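Long-range contacts in sporozoite surface protein 2 (Plasmodium vivax, PDB 4HQN), which probably acts as a sporozoite adhesin in gliding motility and host-cell invasion, through a metal-binding von Willebrand factor A domain and a thrombospondin repeat: residues A[22-27]-A[129-134]; A[63-68]-A[101-106]. The protein carries 4 engineered substitutions. One frame throughout, in Å; residues are numbered along the deposited sequence.

Interaction 1 of 2, residues A[22-27]-A[129-134]; sequences YLLVDG and VILMTD
Residues Y22 to D26 and V129 to T133 run side by side as parallel strands, their short axes 11° apart and approaching to 4.7 Å, in register from Y22 opposite V129 to D26 opposite T133. Four backbone bonds make the ladder: I130 N to Y22 O, L24 N to I130 O, M132 N to L24 O and D26 N to M132 O, each 2.8 Å. L24 therefore bonds through both its N and its O, to I130 and M132, the residues on either side of its partner L131, as in a parallel ladder.

On one face, L23 carries the apolar contact with a single methyl. Its CD1 lies 3.6 Å from M132 CE and 3.7 Å from I130 CG2; M132 reaches that spot because its chain, extended through CG and SD, bends at the final torsion. On the other face, L24 CD1 rests 3.8 Å from V129 CG1, while L131 CD1 comes back to 4.0 Å from L24 CB.

The C-terminal end is polar. D26, with CG anti to the backbone N (chi1 -168°), extends across to T133, whose OG1 donates to the anti lone pair of D26 OD2 at 2.9 Å. T133 OG1 also accepts from G135 N, and S28 OG bonds D26 OD1. D134 OD1 stands 3.4 Å from D26 OD2 with the carboxylate planes 82° apart; V136 N bonds D134 OD1, S30 OG bonds OD2, and the metal nearby would be expected to offset the like charges. D26, S28 and S30 form the DxSxS motif of a von Willebrand factor A metal site, and D134 joins them from the end of the neighbouring strand.

Helix 105-118 covers the Y22, L24 and V129 face through V112 and L109, while strands 58-65 and 156-161 flank the pair in the central sheet.

Interaction 2 of 2, residues A[63-68]-A[101-106]; sequences NLFGSY and GTTSMT. Engineered in segment 63-68: S67 (natural residue Asn). Engineered in segment 101-106: S104 (natural residue Asn). With MN (manganese (II) ion), chain E.
F65, S104 and S67 bury the most surface where 63-68, the end of a strand and the turn after it, meets 101-106, the threonine-bearing loop of the metal-ion-dependent adhesion site (MIDAS) of this von Willebrand factor A domain. F65 gives the apolar part. Its CG sits between the backbone N and the carbonyl carbon (chi1 65°), which carries the ring to the start of helix 105-118. T103 CG2 meets the ring at its edge, in the ring plane, 3.7 Å from CE2. M105 CA makes an off-centre CH-pi contact, 4.2 Å from the ring centroid, and M105 CB adds an apolar touch at 3.8 Å from F65 CE2.

S104, an engineered residue (Asn in nature), is the polar link. It is the centre of an inverse gamma turn and occupies the N-cap position, although its side chain makes no capping bond. Its backbone N donates to G66 O at 2.8 Å. Its hydroxyl OG lies 3.1 Å from both G66 O and S67 O, so its one proton has two acceptors within reach.

S67, likewise engineered from Asn, works at the more open end. Its OG, turned beside its own backbone N (chi1 -64°), accepts T102 N at 3.1 Å, with an N-H...O angle of 156°. Water 1 donates to S67 O and also bonds T102 OG1, adding a solvent bridge beside the direct bond.

T103 CB points away from 63-68; its branches then divide, CG2 returning to the F65 edge and OG1 turning to the metal. N138 OD1 accepts T103 N, and S28 and S30 complete the protein ligands; T103 OG1 itself binds the manganese ion at 2.2 Å.

In the fold
Interactions 1 and 2 have centres 10 Å apart and border the same metal site. Strands 19-26 and 58-65 are neighbours in the central sheet, and two probable hydrogen bonds tie the contacts together: V25 N to N63 O at 2.8 Å and G27 N to F65 O at 2.7 Å. From the first turn of helix 105-118, M105 CE packs 3.2 Å from T133 OG1. Interaction 2 supplies the metal ligand T103, while interaction 1 lines the site with D26, bonded to the metal ligand S28, and D134, whose side chain approaches to about 4 Å from the manganese. Three waters complete the coordination, one of them donating to G101 O.

Interaction 1 of 2, residues A[22-27]-A[129-134]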
ATOM      1  N   TYR A  22      -1.818   0.809  -6.088  1.00 35.15           N
ATOM      2  CA  TYR A  22      -2.393   0.028  -7.181  1.00 29.16           C
ATOM      3  C   TYR A  22      -3.169   0.953  -8.108  1.00 24.33           C
ATOM      4  O   TYR A  22      -4.215   1.493  -7.741  1.00 26.62           O
ATOM      5  CB  TYR A  22      -3.306  -1.078  -6.645  1.00 28.88           C
ATOM      6  CG  TYR A  22      -2.679  -1.909  -5.543  1.00 32.65           C
ATOM      7  CD1 TYR A  22      -2.688  -1.462  -4.225  1.00 26.99           C
ATOM      8  CD2 TYR A  22      -2.101  -3.149  -5.812  1.00 26.37           C
ATOM      9  CE1 TYR A  22      -2.132  -2.205  -3.208  1.00 31.07           C
ATOM     10  CE2 TYR A  22      -1.540  -3.907  -4.791  1.00 26.40           C
ATOM     11  CZ  TYR A  22      -1.558  -3.423  -3.489  1.00 30.73           C
ATOM     12  OH  TYR A  22      -1.003  -4.143  -2.447  1.00 35.08           O
ATOM     13  N   LEU A  23      -2.617   1.162  -9.293  1.00 24.43           N
ATOM     14  CA  LEU A  23      -3.205   2.051 -10.290  1.00 30.09           C
ATOM     15  C   LEU A  23      -4.035   1.186 -11.251  1.00 31.67           C
ATOM     16  O   LEU A  23      -3.485   0.383 -12.005  1.00 34.25           O
ATOM     17  CB  LEU A  23      -2.106   2.806 -11.041  1.00 24.08           C
ATOM     18  CG  LEU A  23      -2.551   3.787 -12.130  1.00 29.48           C
ATOM     19  CD1 LEU A  23      -3.537   4.802 -11.603  1.00 25.05           C
ATOM     20  CD2 LEU A  23      -1.344   4.486 -12.729  1.00 28.06           C
ATOM     21  N   LEU A  24      -5.357   1.329 -11.178  1.00 35.68           N
ATOM     22  CA  LEU A  24      -6.288   0.555 -12.008  1.00 33.47           C
ATOM     23  C   LEU A  24      -6.864   1.470 -13.069  1.00 26.94           C
ATOM     24  O   LEU A  24      -7.616   2.402 -12.769  1.00 27.71           O
ATOM     25  CB  LEU A  24      -7.424  -0.045 -11.165  1.00 23.71           C
ATOM     26  CG  LEU A  24      -6.971  -0.703  -9.867  1.00 28.47           C
ATOM     27  CD1 LEU A  24      -8.166  -1.318  -9.128  1.00 22.13           C
ATOM     28  CD2 LEU A  24      -5.873  -1.743 -10.113  1.00 23.31           C
ATOM     29  N   VAL A  25      -6.479   1.207 -14.311  1.00 29.64           N
ATOM     30  CA  VAL A  25      -6.813   2.084 -15.408  1.00 28.26           C
ATOM     31  C   VAL A  25      -7.866   1.454 -16.326  1.00 28.99           C
ATOM     32  O   VAL A  25      -7.662   0.365 -16.890  1.00 29.20           O
ATOM     33  CB  VAL A  25      -5.552   2.408 -16.243  1.00 28.30           C
ATOM     34  CG1 VAL A  25      -5.893   3.394 -17.359  1.00 21.94           C
ATOM     35  CG2 VAL A  25      -4.445   2.926 -15.341  1.00 26.83           C
ATOM     36  N   ASP A  26      -8.987   2.149 -16.474  1.00 24.99           N
ATOM     37  CA  ASP A  26     -10.064   1.711 -17.368  1.00 20.86           C
ATOM     38  C   ASP A  26      -9.593   1.790 -18.825  1.00 30.03           C
ATOM     39  O   ASP A  26      -9.359   2.878 -19.330  1.00 33.24           O
ATOM     40  CB  ASP A  26     -11.278   2.633 -17.181  1.00 24.52           C
ATOM     41  CG  ASP A  26     -12.546   2.095 -17.838  1.00 27.75           C
ATOM     42  OD1 ASP A  26     -12.451   1.398 -18.870  1.00 34.98           O
ATOM     43  OD2 ASP A  26     -13.642   2.380 -17.302  1.00 35.58           O
ATOM     44  N   GLY A  27      -9.453   0.651 -19.495  1.00 34.02           N
ATOM     45  CA  GLY A  27      -9.081   0.655 -20.897  1.00 31.73           C
ATOM     46  C   GLY A  27     -10.190   0.209 -21.851  1.00 32.37           C
ATOM     47  O   GLY A  27      -9.916  -0.264 -22.959  1.00 32.88           O
ATOM     48  N   VAL A 129      -5.341   2.360  -3.553  1.00 28.68           N
ATOM     49  CA  VAL A 129      -5.831   2.064  -4.873  1.00 28.87           C
ATOM     50  C   VAL A 129      -6.195   3.377  -5.517  1.00 27.06           C
ATOM     51  O   VAL A 129      -6.915   4.186  -4.921  1.00 32.16           O
ATOM     52  CB  VAL A 129      -7.104   1.193  -4.814  1.00 36.14           C
ATOM     53  CG1 VAL A 129      -7.722   1.081  -6.213  1.00 30.02           C
ATOM     54  CG2 VAL A 129      -6.770  -0.164  -4.257  1.00 35.33           C
ATOM     55  N   ILE A 130      -5.684   3.599  -6.718  1.00 29.17           N
ATOM     56  CA  ILE A 130      -6.163   4.696  -7.550  1.00 36.85           C
ATOM     57  C   ILE A 130      -6.957   4.106  -8.727  1.00 35.35           C
ATOM     58  O   ILE A 130      -6.404   3.413  -9.582  1.00 31.51           O
ATOM     59  CB  ILE A 130      -5.006   5.586  -8.064  1.00 37.31           C
ATOM     60  CG1 ILE A 130      -4.287   6.266  -6.888  1.00 35.84           C
ATOM     61  CG2 ILE A 130      -5.540   6.605  -9.051  1.00 35.46           C
ATOM     62  CD1 ILE A 130      -3.031   7.053  -7.299  1.00 34.22           C
ATOM     63  N   LEU A 131      -8.268   4.347  -8.728  1.00 37.95           N
ATOM     64  CA  LEU A 131      -9.172   3.803  -9.740  1.00 35.44           C
ATOM     65  C   LEU A 131      -9.495   4.884 -10.753  1.00 32.32           C
ATOM     66  O   LEU A 131     -10.118   5.894 -10.431  1.00 32.12           O
ATOM     67  CB  LEU A 131     -10.460   3.286  -9.093  1.00 28.45           C
ATOM     68  CG  LEU A 131     -11.517   2.706 -10.040  1.00 32.75           C
ATOM     69  CD1 LEU A 131     -11.067   1.422 -10.712  1.00 26.43           C
ATOM     70  CD2 LEU A 131     -12.816   2.461  -9.283  1.00 28.37           C
ATOM     71  N   MET A 132      -9.045   4.670 -11.980  1.00 27.18           N
ATOM     72  CA  MET A 132      -9.201   5.656 -13.042  1.00 30.62           C
ATOM     73  C   MET A 132     -10.218   5.093 -14.034  1.00 31.50           C
ATOM     74  O   MET A 132      -9.917   4.138 -14.747  1.00 36.03           O
ATOM     75  CB  MET A 132      -7.828   5.871 -13.704  1.00 33.86           C
ATOM     76  CG  MET A 132      -7.664   7.123 -14.513  1.00 45.71           C
ATOM     77  SD  MET A 132      -5.935   7.405 -15.007  1.00 48.46           S
ATOM     78  CE  MET A 132      -5.162   7.444 -13.417  1.00 45.55           C
ATOM     79  N   THR A 133     -11.417   5.673 -14.068  1.00 30.08           N
ATOM     80  CA  THR A 133     -12.537   5.087 -14.811  1.00 25.82           C
ATOM     81  C   THR A 133     -13.601   6.123 -15.199  1.00 32.30           C
ATOM     82  O   THR A 133     -13.625   7.221 -14.633  1.00 29.85           O
ATOM     83  CB  THR A 133     -13.204   3.946 -14.005  1.00 32.13           C
ATOM     84  OG1 THR A 133     -14.330   3.454 -14.731  1.00 43.36           O
ATOM     85  CG2 THR A 133     -13.684   4.445 -12.665  1.00 27.48           C
ATOM     86  N   ASP A 134     -14.449   5.799 -16.184  1.00 30.92           N
ATOM     87  CA  ASP A 134     -15.634   6.630 -16.450  1.00 37.62           C
ATOM     88  C   ASP A 134     -16.810   6.237 -15.540  1.00 38.63           C
ATOM     89  O   ASP A 134     -17.865   6.880 -15.535  1.00 37.87           O
ATOM     90  CB  ASP A 134     -16.058   6.593 -17.920  1.00 33.50           C
ATOM     91  CG  ASP A 134     -16.435   5.196 -18.399  1.00 31.23           C
ATOM     92  OD1 ASP A 134     -16.496   4.256 -17.581  1.00 33.60           O
ATOM     93  OD2 ASP A 134     -16.648   5.038 -19.614  1.00 36.20           O
TER

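Interaction 2 of 2, residues A[63-68]-A[101-106]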
ATOM      1  N   ASN A  63      -2.675  -1.945 -13.401  1.00 29.40           N
ATOM      2  CA  ASN A  63      -3.503  -2.852 -14.158  1.00 24.92           C
ATOM      3  C   ASN A  63      -4.344  -2.075 -15.148  1.00 26.85           C
ATOM      4  O   ASN A  63      -4.851  -0.985 -14.839  1.00 33.50           O
ATOM      5  CB  ASN A  63      -4.430  -3.631 -13.220  1.00 36.64           C
ATOM      6  CG  ASN A  63      -5.058  -4.818 -13.896  1.00 53.53           C
ATOM      7  OD1 ASN A  63      -5.990  -4.672 -14.690  1.00 61.98           O
ATOM      8  ND2 ASN A  63      -4.539  -6.011 -13.605  1.00 50.24           N
ATOM      9  N   LEU A  64      -4.501  -2.647 -16.332  1.00 23.15           N
ATOM     10  CA  LEU A  64      -5.383  -2.084 -17.345  1.00 26.33           C
ATOM     11  C   LEU A  64      -6.577  -3.016 -17.506  1.00 33.58           C
ATOM     12  O   LEU A  64      -6.410  -4.224 -17.749  1.00 29.03           O
ATOM     13  CB  LEU A  64      -4.635  -1.969 -18.661  1.00 25.99           C
ATOM     14  CG  LEU A  64      -5.429  -1.360 -19.821  1.00 32.56           C
ATOM     15  CD1 LEU A  64      -5.619   0.132 -19.591  1.00 29.59           C
ATOM     16  CD2 LEU A  64      -4.724  -1.619 -21.138  1.00 28.82           C
ATOM     17  N   PHE A  65      -7.779  -2.480 -17.343  1.00 31.40           N
ATOM     18  CA  PHE A  65      -8.955  -3.332 -17.410  1.00 30.53           C
ATOM     19  C   PHE A  65      -9.925  -2.937 -18.510  1.00 36.05           C
ATOM     20  O   PHE A  65     -10.320  -1.773 -18.642  1.00 32.45           O
ATOM     21  CB  PHE A  65      -9.660  -3.475 -16.052  1.00 31.17           C
ATOM     22  CG  PHE A  65     -10.249  -2.198 -15.512  1.00 26.63           C
ATOM     23  CD1 PHE A  65      -9.497  -1.357 -14.704  1.00 30.56           C
ATOM     24  CD2 PHE A  65     -11.560  -1.854 -15.793  1.00 24.46           C
ATOM     25  CE1 PHE A  65     -10.044  -0.177 -14.185  1.00 30.40           C
ATOM     26  CE2 PHE A  65     -12.126  -0.684 -15.273  1.00 24.67           C
ATOM     27  CZ  PHE A  65     -11.357   0.157 -14.470  1.00 27.95           C
ATOM     28  N   GLY A  66     -10.265  -3.937 -19.317  1.00 28.47           N
ATOM     29  CA  GLY A  66     -11.221  -3.804 -20.396  1.00 29.53           C
ATOM     30  C   GLY A  66     -12.054  -5.069 -20.364  1.00 32.41           C
ATOM     31  O   GLY A  66     -12.576  -5.442 -19.314  1.00 33.30           O
ATOM     32  N   SER A  67     -12.191  -5.739 -21.496  1.00 35.05           N
ATOM     33  CA  SER A  67     -12.887  -7.021 -21.505  1.00 32.87           C
ATOM     34  C   SER A  67     -12.119  -7.963 -20.591  1.00 32.73           C
ATOM     35  O   SER A  67     -12.700  -8.787 -19.907  1.00 32.81           O
ATOM     36  CB  SER A  67     -12.933  -7.605 -22.915  1.00 28.26           C
ATOM     37  OG  SER A  67     -13.676  -6.777 -23.778  1.00 35.84           O
ATOM     38  N   TYR A  68     -10.796  -7.846 -20.608  1.00 41.07           N
ATOM     39  CA  TYR A  68      -9.956  -8.603 -19.693  1.00 32.27           C
ATOM     40  C   TYR A  68      -9.267  -7.622 -18.769  1.00 27.09           C
ATOM     41  O   TYR A  68      -9.280  -6.399 -19.006  1.00 29.92           O
ATOM     42  CB  TYR A  68      -8.886  -9.381 -20.457  1.00 35.18           C
ATOM     43  CG  TYR A  68      -9.370 -10.324 -21.538  1.00 33.37           C
ATOM     44  CD1 TYR A  68     -10.659 -10.857 -21.520  1.00 32.37           C
ATOM     45  CD2 TYR A  68      -8.510 -10.711 -22.577  1.00 32.14           C
ATOM     46  CE1 TYR A  68     -11.089 -11.738 -22.525  1.00 33.15           C
ATOM     47  CE2 TYR A  68      -8.925 -11.586 -23.579  1.00 33.09           C
ATOM     48  CZ  TYR A  68     -10.213 -12.092 -23.551  1.00 40.64           C
ATOM     49  OH  TYR A  68     -10.608 -12.957 -24.550  1.00 36.72           O
ATOM     50  N   GLY A 101     -13.898  -2.841 -25.878  1.00 35.16           N
ATOM     51  CA  GLY A 101     -14.469  -3.918 -25.095  1.00 37.33           C
ATOM     52  C   GLY A 101     -15.231  -3.482 -23.856  1.00 34.88           C
ATOM     53  O   GLY A 101     -15.584  -2.310 -23.682  1.00 26.91           O
ATOM     54  N   THR A 102     -15.489  -4.452 -22.991  1.00 35.11           N
ATOM     55  CA  THR A 102     -16.294  -4.218 -21.806  1.00 34.02           C
ATOM     56  C   THR A 102     -15.375  -3.756 -20.673  1.00 39.45           C
ATOM     57  O   THR A 102     -14.227  -3.377 -20.923  1.00 34.41           O
ATOM     58  CB  THR A 102     -17.161  -5.466 -21.454  1.00 34.94           C
ATOM     59  OG1 THR A 102     -16.347  -6.644 -21.434  1.00 33.25           O
ATOM     60  CG2 THR A 102     -18.270  -5.668 -22.502  1.00 30.07           C
ATOM     61  N   THR A 103     -15.863  -3.774 -19.438  1.00 32.22           N
ATOM     62  CA  THR A 103     -15.225  -3.017 -18.380  1.00 28.39           C
ATOM     63  C   THR A 103     -15.104  -3.839 -17.095  1.00 38.74           C
ATOM     64  O   THR A 103     -15.961  -3.741 -16.204  1.00 36.38           O
ATOM     65  CB  THR A 103     -16.031  -1.725 -18.110  1.00 32.15           C
ATOM     66  OG1 THR A 103     -16.367  -1.098 -19.360  1.00 30.95           O
ATOM     67  CG2 THR A 103     -15.235  -0.737 -17.227  1.00 29.99           C
ATOM     68  N   SER A 104     -14.044  -4.652 -17.016  1.00 30.66           N
ATOM     69  CA  SER A 104     -13.828  -5.579 -15.890  1.00 34.42           C
ATOM     70  C   SER A 104     -13.363  -4.897 -14.616  1.00 33.20           C
ATOM     71  O   SER A 104     -12.305  -5.247 -14.075  1.00 29.21           O
ATOM     72  CB  SER A 104     -12.763  -6.610 -16.248  1.00 32.12           C
ATOM     73  OG  SER A 104     -13.264  -7.587 -17.123  1.00 43.95           O
ATOM     74  N   MET A 105     -14.147  -3.943 -14.128  1.00 33.65           N
ATOM     75  CA  MET A 105     -13.752  -3.164 -12.964  1.00 32.51           C
ATOM     76  C   MET A 105     -13.674  -4.022 -11.697  1.00 33.24           C
ATOM     77  O   MET A 105     -12.732  -3.893 -10.920  1.00 37.22           O
ATOM     78  CB  MET A 105     -14.694  -1.986 -12.756  1.00 34.33           C
ATOM     79  CG  MET A 105     -14.256  -1.055 -11.645  1.00 32.49           C
ATOM     80  SD  MET A 105     -15.475   0.232 -11.288  1.00 36.18           S
ATOM     81  CE  MET A 105     -15.375   1.141 -12.824  1.00 24.95           C
ATOM     82  N   THR A 106     -14.653  -4.903 -11.504  1.00 32.17           N
ATOM     83  CA  THR A 106     -14.673  -5.793 -10.348  1.00 32.27           C
ATOM     84  C   THR A 106     -13.456  -6.709 -10.362  1.00 36.99           C
ATOM     85  O   THR A 106     -12.834  -6.948  -9.334  1.00 35.72           O
ATOM     86  CB  THR A 106     -15.960  -6.660 -10.306  1.00 30.55           C
ATOM     87  OG1 THR A 106     -17.099  -5.812 -10.166  1.00 36.37           O
ATOM     88  CG2 THR A 106     -15.924  -7.636  -9.135  1.00 32.54           C
TER
HETATM   89 MN    MN E 301     -16.431   0.946 -20.198  1.00 31.42          MN
HETATM   90  O   HOH W   1     -15.637  -8.048 -19.420  1.00 38.13           O
HETATM   91  O   HOH W   2     -16.670  -8.550 -23.566  1.00 57.95           O
HETATM   92  O   HOH W   3     -16.819  -0.022 -22.071  1.00 31.19           O
HETATM   93  O   HOH W   4     -15.971   2.121 -18.402  1.00 25.29           O
HETATM   94  O   HOH W   5     -18.543   0.884 -19.752  1.00 33.70           O